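Local structure of luciferase-like enzymeAMP-CoA-ligase (Zophobas atratus, 4W8O) at residues Val98-Thr103 and Lys129-Ser134; Ser218-Thr223 and Glu253-Met258; Gln276-Pro281 and Thr310-Lys315; Leu358-Pro363 and Gly409-Asp414. The protein is a luciferase-like member of the AMP-binding ligase family that probably activates carboxylic acids as acyl-adenylates for transfer to coenzyme A. One frame throughout, in Å; residues are numbered along the deposited sequence.

Contact 1: Val98-Thr103 and Lys129-Ser134; sequences VNLDPT and KLIEKS
Pro102 and Leu130 bring the two backbones nearest, their CA atoms 8.1 Å apart, where the chain leaving strand 96-99 passes the first turns of helix 128-138. Both belong to an alpha/beta layer built round a mixed sheet: strand 96-99 leads through helix 106-116 to the parallel strand 120-124, a beta-alpha-beta crossover that spans the intervening strand 72-76, and helix 128-138 follows. The contact is light, with no hydrogen bond across it: one methyl lies on a carbonyl oxygen and one methyl on another. Leu130 swings CG opposite its own backbone N (chi1 175°), which sets CD2 3.5 Å from Pro102 O. Deeper in, two branch ends meet methyl to methyl, Leu100 CD1 and Ile131 CD1 4.2 Å apart; both side chains also rest on Ile121 of strand 120-124, and Leu112 of helix 106-116 touches Leu100.

The loop is shaped from within by an Asx turn: Thr103 N gives a nearly straight bond (168°) of 3.1 Å to Asp101 OD1, coming from above the carboxylate plane. The turn encloses Pro102 and probably helps to place the carbonyl that Leu130 meets. On the helix, Leu130 O is gripped twice from opposite faces of its plane, by Ser134 N at 3.0 Å and by Ser134 OG at 2.8 Å.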
loop_
_atom_site.group_PDB
_atom_site.type_symbol
_atom_site.label_atom_id
_atom_site.label_comp_id
_atom_site.label_asym_id
_atom_site.label_seq_id
_atom_site.Cartn_x
_atom_site.Cartn_y
_atom_site.Cartn_z
ATOM N N VAL A 98 -11.147 3.913 2.150
ATOM C CA VAL A 98 -10.113 4.523 2.972
ATOM C C VAL A 98 -9.961 3.771 4.294
ATOM O O VAL A 98 -10.942 3.354 4.900
ATOM C CB VAL A 98 -10.399 6.028 3.218
ATOM C CG1 VAL A 98 -11.713 6.241 3.957
ATOM C CG2 VAL A 98 -9.248 6.674 3.980
ATOM N N ASN A 99 -8.726 3.604 4.737
ATOM C CA ASN A 99 -8.442 2.886 5.977
ATOM C C ASN A 99 -7.920 3.798 7.080
ATOM O O ASN A 99 -7.144 4.722 6.821
ATOM C CB ASN A 99 -7.449 1.763 5.695
ATOM C CG ASN A 99 -7.953 0.809 4.631
ATOM O OD1 ASN A 99 -8.711 -0.101 4.929
ATOM N ND2 ASN A 99 -7.562 1.042 3.365
ATOM N N LEU A 100 -8.365 3.536 8.308
ATOM C CA LEU A 100 -7.855 4.214 9.494
ATOM C C LEU A 100 -6.956 3.276 10.291
ATOM O O LEU A 100 -7.128 2.064 10.247
ATOM C CB LEU A 100 -9.002 4.666 10.385
ATOM C CG LEU A 100 -10.100 5.480 9.716
ATOM C CD1 LEU A 100 -11.163 5.803 10.745
ATOM C CD2 LEU A 100 -9.566 6.752 9.077
ATOM N N ASP A 101 -6.002 3.846 11.018
ATOM C CA ASP A 101 -5.076 3.066 11.834
ATOM C C ASP A 101 -5.713 2.869 13.210
ATOM O O ASP A 101 -5.998 3.848 13.896
ATOM C CB ASP A 101 -3.742 3.807 11.977
ATOM C CG ASP A 101 -2.607 2.924 12.512
ATOM O OD1 ASP A 101 -2.865 1.888 13.172
ATOM O OD2 ASP A 101 -1.433 3.296 12.278
ATOM N N PRO A 102 -5.928 1.604 13.615
ATOM C CA PRO A 102 -6.477 1.293 14.937
ATOM C C PRO A 102 -5.618 1.789 16.109
ATOM O O PRO A 102 -6.136 1.922 17.202
ATOM C CB PRO A 102 -6.529 -0.239 14.955
ATOM C CG PRO A 102 -6.485 -0.656 13.537
ATOM C CD PRO A 102 -5.668 0.385 12.830
ATOM N N THR A 103 -4.336 2.069 15.876
ATOM C CA THR A 103 -3.447 2.556 16.933
ATOM C C THR A 103 -3.492 4.072 17.100
ATOM O O THR A 103 -2.773 4.614 17.935
ATOM C CB THR A 103 -1.978 2.173 16.669
ATOM O OG1 THR A 103 -1.497 2.905 15.540
ATOM C CG2 THR A 103 -1.835 0.679 16.413
ATOM N N LYS A 129 -15.018 0.922 20.360
ATOM C CA LYS A 129 -15.150 2.067 21.283
ATOM C C LYS A 129 -14.421 3.305 20.757
ATOM O O LYS A 129 -14.923 4.420 20.842
ATOM C CB LYS A 129 -14.615 1.730 22.679
ATOM C CG LYS A 129 -15.581 0.979 23.589
ATOM C CD LYS A 129 -15.156 1.127 25.043
ATOM C CE LYS A 129 -15.809 0.099 25.959
ATOM N NZ LYS A 129 -17.293 0.197 25.978
ATOM N N LEU A 130 -13.223 3.097 20.232
ATOM C CA LEU A 130 -12.454 4.165 19.602
ATOM C C LEU A 130 -13.272 4.882 18.519
ATOM O O LEU A 130 -13.381 6.107 18.518
ATOM C CB LEU A 130 -11.178 3.574 18.999
ATOM C CG LEU A 130 -10.273 4.494 18.178
ATOM C CD1 LEU A 130 -9.686 5.597 19.052
ATOM C CD2 LEU A 130 -9.179 3.660 17.537
ATOM N N ILE A 131 -13.857 4.108 17.613
ATOM C CA ILE A 131 -14.673 4.664 16.538
ATOM C C ILE A 131 -15.945 5.345 17.070
ATOM O O ILE A 131 -16.279 6.442 16.644
ATOM C CB ILE A 131 -15.059 3.583 15.499
ATOM C CG1 ILE A 131 -13.820 3.046 14.774
ATOM C CG2 ILE A 131 -16.039 4.136 14.482
ATOM C CD1 ILE A 131 -12.943 4.111 14.155
ATOM N N GLU A 132 -16.653 4.688 17.984
ATOM C CA GLU A 132 -17.848 5.274 18.608
ATOM C C GLU A 132 -17.533 6.633 19.252
ATOM O O GLU A 132 -18.255 7.609 19.055
ATOM C CB GLU A 132 -18.441 4.314 19.655
ATOM C CG GLU A 132 -19.133 3.073 19.079
ATOM C CD GLU A 132 -19.621 2.099 20.152
ATOM O OE1 GLU A 132 -19.015 2.019 21.244
ATOM O OE2 GLU A 132 -20.627 1.402 19.914
ATOM N N LYS A 133 -16.449 6.690 20.017
ATOM C CA LYS A 133 -16.047 7.931 20.684
ATOM C C LYS A 133 -15.672 9.014 19.681
ATOM O O LYS A 133 -16.025 10.184 19.855
ATOM C CB LYS A 133 -14.870 7.684 21.624
ATOM C CG LYS A 133 -15.245 6.931 22.882
ATOM C CD LYS A 133 -14.017 6.587 23.708
ATOM C CE LYS A 133 -14.385 5.760 24.930
ATOM N NZ LYS A 133 -13.167 5.238 25.609
ATOM N N SER A 134 -14.962 8.619 18.632
ATOM C CA SER A 134 -14.503 9.570 17.628
ATOM C C SER A 134 -15.681 10.179 16.877
ATOM O O SER A 134 -15.717 11.388 16.649
ATOM C CB SER A 134 -13.530 8.900 16.657
ATOM O OG SER A 134 -12.384 8.391 17.339
#

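Contact 2: Ser218-Thr223 and Glu253-Met258; sequences SILHFT and EKTLQM
Leu220 points toward helix 252-262, and Phe222, two residues on, brings the end of its ring to the same helix; Thr255 meets both and Met258 meets the leucine. The fold is the alpha/beta layer of the nine-stranded mixed sheet: helix 252-262 is the crossover of a beta-alpha-beta unit from strand 243-246 to strand 266-268, and strand 218-221 lies between and parallel to those two, beneath the helix. Leu220 and Thr255 meet at a slant, with the leucine CD2 methyl 4.1 Å from Thr255 CG2. The same Leu220 CD2 lies 4.3 Å from Met258 SD, one helical turn further on, so a single methyl is shared between two helix residues.

Thr255 turns its two branches to different partners. CG2 stands opposite the backbone N and faces the leucine; OG1, beside that N (chi1 -61°), hydrogen-bonds back to the carbonyl of Glu251 in the preceding turn. That bond satisfies the buried hydroxyl and holds the rotation of the side chain. Phe222 also slants across the threonine, and Met250 and Leu267 pack against its side chain. Its ring comes closest through the far carbon, with Phe222 CZ 3.6 Å from Thr255 OG1.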
loop_
_atom_site.group_PDB
_atom_site.type_symbol
_atom_site.label_atom_id
_atom_site.label_comp_id
_atom_site.label_asym_id
_atom_site.label_seq_id
_atom_site.Cartn_x
_atom_site.Cartn_y
_atom_site.Cartn_z
ATOM N N SER A 218 4.762 -15.198 -3.187
ATOM C CA SER A 218 4.240 -15.398 -1.849
ATOM C C SER A 218 4.879 -14.365 -0.903
ATOM O O SER A 218 6.019 -14.533 -0.448
ATOM C CB SER A 218 4.511 -16.832 -1.400
ATOM O OG SER A 218 3.742 -17.123 -0.252
ATOM N N ILE A 219 4.136 -13.292 -0.630
ATOM C CA ILE A 219 4.678 -12.139 0.092
ATOM C C ILE A 219 4.028 -11.959 1.466
ATOM O O ILE A 219 2.808 -11.937 1.587
ATOM C CB ILE A 219 4.583 -10.830 -0.735
ATOM C CG1 ILE A 219 5.189 -9.656 0.054
ATOM C CG2 ILE A 219 3.144 -10.517 -1.137
ATOM C CD1 ILE A 219 5.427 -8.405 -0.768
ATOM N N LEU A 220 4.871 -11.848 2.492
ATOM C CA LEU A 220 4.434 -11.609 3.869
ATOM C C LEU A 220 4.557 -10.125 4.192
ATOM O O LEU A 220 5.519 -9.470 3.784
ATOM C CB LEU A 220 5.283 -12.425 4.855
ATOM C CG LEU A 220 5.092 -12.215 6.365
ATOM C CD1 LEU A 220 3.662 -12.494 6.803
ATOM C CD2 LEU A 220 6.051 -13.101 7.149
ATOM N N HIS A 221 3.580 -9.587 4.918
ATOM C CA HIS A 221 3.724 -8.249 5.468
ATOM C C HIS A 221 2.972 -8.118 6.777
ATOM O O HIS A 221 2.137 -8.954 7.120
ATOM C CB HIS A 221 3.246 -7.206 4.464
ATOM C CG HIS A 221 1.764 -7.146 4.328
ATOM N ND1 HIS A 221 1.013 -6.109 4.836
ATOM C CD2 HIS A 221 0.887 -8.011 3.772
ATOM C CE1 HIS A 221 -0.265 -6.332 4.585
ATOM N NE2 HIS A 221 -0.366 -7.481 3.945
ATOM N N PHE A 222 3.284 -7.057 7.502
ATOM C CA PHE A 222 2.696 -6.800 8.812
ATOM C C PHE A 222 1.872 -5.523 8.847
ATOM O O PHE A 222 1.028 -5.369 9.725
ATOM C CB PHE A 222 3.811 -6.715 9.860
ATOM C CG PHE A 222 4.693 -7.934 9.893
ATOM C CD1 PHE A 222 4.307 -9.066 10.593
ATOM C CD2 PHE A 222 5.892 -7.958 9.206
ATOM C CE1 PHE A 222 5.102 -10.197 10.610
ATOM C CE2 PHE A 222 6.694 -9.089 9.219
ATOM C CZ PHE A 222 6.295 -10.209 9.921
ATOM N N THR A 223 2.133 -4.604 7.919
ATOM C CA THR A 223 1.465 -3.308 7.888
ATOM C C THR A 223 -0.017 -3.462 7.620
ATOM O O THR A 223 -0.428 -4.293 6.818
ATOM C CB THR A 223 2.027 -2.387 6.778
ATOM O OG1 THR A 223 2.188 -3.134 5.559
ATOM C CG2 THR A 223 3.364 -1.780 7.199
ATOM N N GLU A 253 11.598 -15.162 15.263
ATOM C CA GLU A 253 11.441 -16.607 15.192
ATOM C C GLU A 253 10.222 -17.009 14.363
ATOM O O GLU A 253 10.316 -17.843 13.458
ATOM C CB GLU A 253 11.287 -17.165 16.603
ATOM C CG GLU A 253 11.542 -18.652 16.702
ATOM C CD GLU A 253 13.000 -18.983 16.941
ATOM O OE1 GLU A 253 13.453 -20.035 16.445
ATOM O OE2 GLU A 253 13.693 -18.203 17.634
ATOM N N LYS A 254 9.078 -16.409 14.683
ATOM C CA LYS A 254 7.829 -16.752 14.007
ATOM C C LYS A 254 7.885 -16.383 12.526
ATOM O O LYS A 254 7.308 -17.076 11.702
ATOM C CB LYS A 254 6.627 -16.093 14.694
ATOM C CG LYS A 254 6.516 -16.448 16.171
ATOM C CD LYS A 254 5.094 -16.762 16.616
ATOM C CE LYS A 254 5.094 -17.525 17.938
ATOM N NZ LYS A 254 3.772 -18.148 18.235
ATOM N N THR A 255 8.593 -15.308 12.194
ATOM C CA THR A 255 8.738 -14.903 10.803
ATOM C C THR A 255 9.541 -15.952 10.026
ATOM O O THR A 255 9.165 -16.322 8.919
ATOM C CB THR A 255 9.408 -13.522 10.670
ATOM O OG1 THR A 255 8.613 -12.528 11.323
ATOM C CG2 THR A 255 9.570 -13.137 9.210
ATOM N N LEU A 256 10.632 -16.445 10.610
ATOM C CA LEU A 256 11.417 -17.498 9.959
ATOM C C LEU A 256 10.603 -18.781 9.812
ATOM O O LEU A 256 10.668 -19.445 8.778
ATOM C CB LEU A 256 12.724 -17.763 10.707
ATOM C CG LEU A 256 13.721 -16.597 10.777
ATOM C CD1 LEU A 256 15.048 -17.078 11.348
ATOM C CD2 LEU A 256 13.938 -15.950 9.418
ATOM N N GLN A 257 9.822 -19.117 10.836
ATOM C CA GLN A 257 8.909 -20.263 10.760
ATOM C C GLN A 257 7.904 -20.118 9.612
ATOM O O GLN A 257 7.638 -21.086 8.888
ATOM C CB GLN A 257 8.155 -20.445 12.077
ATOM C CG GLN A 257 9.016 -20.977 13.211
ATOM C CD GLN A 257 8.413 -20.728 14.584
ATOM O OE1 GLN A 257 7.228 -20.418 14.720
ATOM N NE2 GLN A 257 9.232 -20.866 15.612
ATOM N N MET A 258 7.342 -18.922 9.451
ATOM C CA MET A 258 6.370 -18.680 8.376
ATOM C C MET A 258 7.014 -18.802 6.997
ATOM O O MET A 258 6.410 -19.359 6.086
ATOM C CB MET A 258 5.684 -17.315 8.531
ATOM C CG MET A 258 4.628 -17.266 9.623
ATOM S SD MET A 258 3.819 -15.651 9.764
ATOM C CE MET A 258 3.202 -15.746 11.450
#

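Contact 3: Gln276-Pro281 and Thr310-Lys315; sequences QLTNVP and TQLFPK
Leu312 carries CG opposite its backbone N (chi1 178°) and then bends at chi2 (53°), which delivers the CD2 methyl to the backbone of Leu277; Leu277 itself holds CG beside its own N (chi1 -58°), which brings CD1 to the ring of Phe313. The two leucines therefore meet unequally. Leu312 CD2 lies 3.6 Å from Leu277 O and 3.8 Å from Leu277 CB, pressing on the main chain and the root of the side chain, and it also comes within 4.4 Å of Thr278 CG2. Leu277 CD1 heads away from this methyl and meets the edge of the Phe313 ring, near its plane, 4.3 Å from Phe313 CE2.

These residues join the short, weakly bonded helix 274-278 to the end of helix 303-312 in the alpha/beta layer of the nine-stranded sheet: helix 303-312 is the crossover between the parallel strands 293-297 and 317-324, and helix 274-278 follows strand 266-268. Phe313 is the first residue beyond helix 303-312 to leave helical torsions, and one face of its ring carries Leu312 CG, 3.9 Å above the centre. The same ring also meets that of Phe291. Thr278 OG1 is hydrogen-bonded to Gln305 NE2 of helix 303-312, beside the apolar patch. Leu277 O, besides touching Leu312, accepts a hydrogen bond of 3.2 Å from Val280 N, three residues on.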
loop_
_atom_site.group_PDB
_atom_site.type_symbol
_atom_site.label_atom_id
_atom_site.label_comp_id
_atom_site.label_asym_id
_atom_site.label_seq_id
_atom_site.Cartn_x
_atom_site.Cartn_y
_atom_site.Cartn_z
ATOM N N GLN A 276 15.279 -8.050 14.529
ATOM C CA GLN A 276 14.702 -9.244 15.146
ATOM C C GLN A 276 15.004 -10.517 14.348
ATOM O O GLN A 276 15.093 -11.601 14.928
ATOM C CB GLN A 276 13.197 -9.089 15.334
ATOM C CG GLN A 276 12.823 -8.025 16.349
ATOM C CD GLN A 276 11.361 -8.088 16.759
ATOM O OE1 GLN A 276 10.799 -9.167 16.938
ATOM N NE2 GLN A 276 10.739 -6.924 16.919
ATOM N N LEU A 277 15.166 -10.387 13.031
ATOM C CA LEU A 277 15.510 -11.532 12.179
ATOM C C LEU A 277 16.961 -11.958 12.378
ATOM O O LEU A 277 17.243 -13.130 12.556
ATOM C CB LEU A 277 15.288 -11.212 10.699
ATOM C CG LEU A 277 13.875 -10.794 10.302
ATOM C CD1 LEU A 277 13.850 -10.304 8.867
ATOM C CD2 LEU A 277 12.911 -11.951 10.508
ATOM N N THR A 278 17.870 -10.988 12.343
ATOM C CA THR A 278 19.299 -11.252 12.454
ATOM C C THR A 278 19.741 -11.682 13.861
ATOM O O THR A 278 20.823 -12.209 14.021
ATOM C CB THR A 278 20.117 -10.028 12.017
ATOM O OG1 THR A 278 19.619 -8.865 12.681
ATOM C CG2 THR A 278 20.020 -9.828 10.496
ATOM N N ASN A 279 18.902 -11.466 14.870
ATOM C CA ASN A 279 19.198 -11.923 16.222
ATOM C C ASN A 279 18.550 -13.264 16.572
ATOM O O ASN A 279 18.643 -13.722 17.710
ATOM C CB ASN A 279 18.810 -10.843 17.226
ATOM C CG ASN A 279 19.826 -9.725 17.274
ATOM O OD1 ASN A 279 20.844 -9.831 17.957
ATOM N ND2 ASN A 279 19.571 -8.661 16.533
ATOM N N VAL A 280 17.909 -13.909 15.598
ATOM C CA VAL A 280 17.426 -15.265 15.814
ATOM C C VAL A 280 18.653 -16.170 15.857
ATOM O O VAL A 280 19.443 -16.177 14.912
ATOM C CB VAL A 280 16.465 -15.739 14.705
ATOM C CG1 VAL A 280 16.134 -17.220 14.879
ATOM C CG2 VAL A 280 15.192 -14.904 14.709
ATOM N N PRO A 281 18.825 -16.927 16.954
ATOM C CA PRO A 281 19.984 -17.816 17.038
ATOM C C PRO A 281 19.831 -19.056 16.147
ATOM O O PRO A 281 18.714 -19.545 15.951
ATOM C CB PRO A 281 20.014 -18.203 18.520
ATOM C CG PRO A 281 18.586 -18.148 18.945
ATOM C CD PRO A 281 17.953 -17.046 18.140
ATOM N N THR A 310 21.741 -10.305 4.039
ATOM C CA THR A 310 22.069 -11.106 2.853
ATOM C C THR A 310 22.679 -12.447 3.264
ATOM O O THR A 310 22.495 -13.449 2.578
ATOM C CB THR A 310 23.045 -10.387 1.899
ATOM O OG1 THR A 310 24.241 -10.048 2.604
ATOM C CG2 THR A 310 22.424 -9.131 1.338
ATOM N N GLN A 311 23.399 -12.458 4.385
ATOM C CA GLN A 311 23.948 -13.698 4.933
ATOM C C GLN A 311 22.843 -14.593 5.489
ATOM O O GLN A 311 22.855 -15.805 5.280
ATOM C CB GLN A 311 24.974 -13.405 6.023
ATOM C CG GLN A 311 26.207 -12.664 5.534
ATOM C CD GLN A 311 27.145 -12.315 6.669
ATOM O OE1 GLN A 311 27.079 -11.221 7.240
ATOM N NE2 GLN A 311 28.007 -13.256 7.026
ATOM N N LEU A 312 21.884 -13.994 6.188
ATOM C CA LEU A 312 20.760 -14.744 6.731
ATOM C C LEU A 312 19.939 -15.399 5.607
ATOM O O LEU A 312 19.472 -16.537 5.742
ATOM C CB LEU A 312 19.870 -13.824 7.567
ATOM C CG LEU A 312 18.611 -14.436 8.186
ATOM C CD1 LEU A 312 18.956 -15.682 8.991
ATOM C CD2 LEU A 312 17.896 -13.413 9.059
ATOM N N PHE A 313 19.775 -14.665 4.508
ATOM C CA PHE A 313 19.006 -15.120 3.353
ATOM C C PHE A 313 19.914 -15.181 2.131
ATOM O O PHE A 313 19.893 -14.271 1.301
ATOM C CB PHE A 313 17.856 -14.153 3.073
ATOM C CG PHE A 313 16.905 -13.994 4.216
ATOM C CD1 PHE A 313 16.059 -15.030 4.573
ATOM C CD2 PHE A 313 16.841 -12.800 4.926
ATOM C CE1 PHE A 313 15.173 -14.887 5.628
ATOM C CE2 PHE A 313 15.957 -12.649 5.977
ATOM C CZ PHE A 313 15.121 -13.693 6.330
ATOM N N PRO A 314 20.711 -16.258 2.009
ATOM C CA PRO A 314 21.719 -16.334 0.943
ATOM C C PRO A 314 21.149 -16.438 -0.479
ATOM O O PRO A 314 21.792 -15.978 -1.416
ATOM C CB PRO A 314 22.532 -17.580 1.312
ATOM C CG PRO A 314 21.611 -18.420 2.123
ATOM C CD PRO A 314 20.682 -17.479 2.838
ATOM N N LYS A 315 19.962 -17.023 -0.638
ATOM C CA LYS A 315 19.307 -17.097 -1.956
ATOM C C LYS A 315 18.465 -15.853 -2.292
ATOM O O LYS A 315 17.887 -15.773 -3.372
ATOM C CB LYS A 315 18.431 -18.362 -2.069
ATOM C CG LYS A 315 19.187 -19.642 -2.427
ATOM C CD LYS A 315 19.824 -20.285 -1.203
ATOM C CE LYS A 315 20.575 -21.563 -1.549
ATOM N NZ LYS A 315 19.679 -22.620 -2.095
#

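Contact 4: Leu358-Pro363 and Gly409-Asp414; sequences LKIVNP and GYYDDD
Ile360 makes the apolar contact with Tyr411 from the edge of the ring: CG1 lies in the ring plane, 3.6 Å from Tyr411 CD1 and 3.8 Å from Tyr411 CE1, as the two side chains run past each other in opposite directions. Tyr411 holds its CG between the backbone N and the carbonyl carbon (chi1 62°), which presents this ring edge.

Other branches of Ile360 lie on main chain: CG2 is 3.6 Å from Gly409 O and CD1 3.8 Å from Tyr410 CA. The axes of the segments 358-362 and 409-411 approach to 7.5 Å, their directions 125° apart, without hydrogen bonds. Strand 367-380 pairs with both strands in the five-stranded antiparallel sheet, and the side-chain packing across it is consistent with the curled, barrel-like part of luciferase-type folds. An alanine in place of Ile360 lacks CG1, CG2 and CD1, which would probably open a gap beside the Tyr411 ring edge and over the Gly409-Tyr410 backbone.

Among polar bonds, Tyr411 OH is hydrogen-bonded to Val369 O, and Val369 also pairs with Ile360 through its backbone. Tyr410 points its CB away from Ile360, and its ring meets that of Tyr418 with nearly parallel planes.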
loop_
_atom_site.group_PDB
_atom_site.type_symbol
_atom_site.label_atom_id
_atom_site.label_comp_id
_atom_site.label_asym_id
_atom_site.label_seq_id
_atom_site.Cartn_x
_atom_site.Cartn_y
_atom_site.Cartn_z
ATOM N N LEU A 358 12.311 11.740 -12.164
ATOM C CA LEU A 358 12.821 12.277 -10.896
ATOM C C LEU A 358 13.878 13.345 -11.146
ATOM O O LEU A 358 14.819 13.132 -11.919
ATOM C CB LEU A 358 13.402 11.154 -10.030
ATOM C CG LEU A 358 13.797 11.550 -8.601
ATOM C CD1 LEU A 358 13.607 10.374 -7.665
ATOM C CD2 LEU A 358 15.230 12.069 -8.504
ATOM N N LYS A 359 13.713 14.496 -10.506
ATOM C CA LYS A 359 14.681 15.576 -10.610
ATOM C C LYS A 359 15.052 16.109 -9.233
ATOM O O LYS A 359 14.285 15.974 -8.275
ATOM C CB LYS A 359 14.147 16.703 -11.508
ATOM C CG LYS A 359 12.923 17.430 -10.971
ATOM C CD LYS A 359 12.416 18.482 -11.948
ATOM C CE LYS A 359 11.319 19.321 -11.310
ATOM N NZ LYS A 359 10.757 20.368 -12.211
ATOM N N ILE A 360 16.251 16.679 -9.148
ATOM C CA ILE A 360 16.734 17.370 -7.952
ATOM C C ILE A 360 16.773 18.857 -8.285
ATOM O O ILE A 360 17.428 19.247 -9.251
ATOM C CB ILE A 360 18.164 16.937 -7.565
ATOM C CG1 ILE A 360 18.287 15.414 -7.485
ATOM C CG2 ILE A 360 18.592 17.585 -6.251
ATOM C CD1 ILE A 360 17.636 14.793 -6.281
ATOM N N VAL A 361 16.084 19.678 -7.494
ATOM C CA VAL A 361 15.994 21.114 -7.760
ATOM C C VAL A 361 16.618 21.937 -6.642
ATOM O O VAL A 361 16.331 21.739 -5.459
ATOM C CB VAL A 361 14.528 21.556 -7.962
ATOM C CG1 VAL A 361 14.419 23.071 -8.064
ATOM C CG2 VAL A 361 13.962 20.907 -9.214
ATOM N N ASN A 362 17.481 22.866 -7.037
ATOM C CA ASN A 362 17.990 23.891 -6.139
ATOM C C ASN A 362 16.877 24.907 -5.856
ATOM O O ASN A 362 16.438 25.592 -6.771
ATOM C CB ASN A 362 19.197 24.574 -6.788
ATOM C CG ASN A 362 19.558 25.883 -6.127
ATOM O OD1 ASN A 362 19.270 26.106 -4.952
ATOM N ND2 ASN A 362 20.189 26.767 -6.887
ATOM N N PRO A 363 16.422 25.016 -4.594
ATOM C CA PRO A 363 15.253 25.865 -4.301
ATOM C C PRO A 363 15.434 27.337 -4.706
ATOM O O PRO A 363 14.730 27.808 -5.599
ATOM C CB PRO A 363 15.055 25.707 -2.786
ATOM C CG PRO A 363 16.337 25.157 -2.262
ATOM C CD PRO A 363 16.962 24.378 -3.380
ATOM N N GLY A 409 17.837 15.486 -1.196
ATOM C CA GLY A 409 18.772 14.432 -1.606
ATOM C C GLY A 409 19.593 14.767 -2.853
ATOM O O GLY A 409 19.702 15.929 -3.246
ATOM N N TYR A 410 20.176 13.736 -3.463
ATOM C CA TYR A 410 20.997 13.877 -4.663
ATOM C C TYR A 410 21.083 12.505 -5.338
ATOM O O TYR A 410 20.700 11.497 -4.732
ATOM C CB TYR A 410 22.412 14.360 -4.295
ATOM C CG TYR A 410 23.187 13.360 -3.472
ATOM C CD1 TYR A 410 23.116 13.372 -2.081
ATOM C CD2 TYR A 410 23.971 12.378 -4.081
ATOM C CE1 TYR A 410 23.812 12.447 -1.317
ATOM C CE2 TYR A 410 24.674 11.448 -3.323
ATOM C CZ TYR A 410 24.584 11.489 -1.940
ATOM O OH TYR A 410 25.273 10.579 -1.174
ATOM N N TYR A 411 21.605 12.469 -6.568
ATOM C CA TYR A 411 21.850 11.200 -7.279
ATOM C C TYR A 411 23.299 11.059 -7.767
ATOM O O TYR A 411 24.040 12.036 -7.849
ATOM C CB TYR A 411 20.888 11.019 -8.462
ATOM C CG TYR A 411 21.018 12.069 -9.542
ATOM C CD1 TYR A 411 20.354 13.282 -9.437
ATOM C CD2 TYR A 411 21.807 11.848 -10.672
ATOM C CE1 TYR A 411 20.466 14.248 -10.416
ATOM C CE2 TYR A 411 21.929 12.812 -11.662
ATOM C CZ TYR A 411 21.256 14.011 -11.524
ATOM O OH TYR A 411 21.361 14.978 -12.490
ATOM N N ASP A 412 23.660 9.821 -8.094
ATOM C CA ASP A 412 24.988 9.447 -8.599
ATOM C C ASP A 412 25.207 9.775 -10.066
ATOM O O ASP A 412 24.279 10.128 -10.775
ATOM C CB ASP A 412 25.179 7.924 -8.469
ATOM C CG ASP A 412 25.715 7.521 -7.146
ATOM O OD1 ASP A 412 26.016 8.417 -6.345
ATOM O OD2 ASP A 412 25.840 6.308 -6.900
ATOM N N ASP A 413 26.451 9.605 -10.512
ATOM C CA ASP A 413 26.772 9.540 -11.940
ATOM C C ASP A 413 26.064 8.351 -12.595
ATOM O O ASP A 413 25.674 8.432 -13.750
ATOM C CB ASP A 413 28.291 9.415 -12.155
ATOM C CG ASP A 413 29.039 10.709 -11.870
ATOM O OD1 ASP A 413 28.442 11.802 -11.974
ATOM O OD2 ASP A 413 30.243 10.633 -11.555
ATOM N N ASP A 414 25.906 7.254 -11.849
ATOM C CA ASP A 414 25.113 6.092 -12.291
ATOM C C ASP A 414 23.605 6.187 -11.998
ATOM O O ASP A 414 22.883 5.202 -12.148
ATOM C CB ASP A 414 25.661 4.818 -11.648
ATOM C CG ASP A 414 27.117 4.593 -11.968
ATOM O OD1 ASP A 414 27.517 4.856 -13.118
ATOM O OD2 ASP A 414 27.868 4.163 -11.068
#

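How the contacts relate
The four contacts follow one another along the chain, each closing before the next opens. Contacts 2 and 3 are neighbours in the layer on the nine-stranded sheet, with centres about 13 Å apart, and touch directly: Thr255 CG2 meets Leu277 CD2 at 3.8 Å, and Val280 packs on Leu256. That same sheet supplies Phe268 and Thr296 to the pocket holding the bound glycol. Contact 1 belongs to the eight-stranded sheet, its centre about 26 Å from that of contact 2. Contact 4 stands apart in the five-stranded antiparallel sheet, at least about 33 Å from the others between centres. Contacts 2 and 3 are thus continuous packing on the pocket-lining sheet; contacts 1 and 4 are separate.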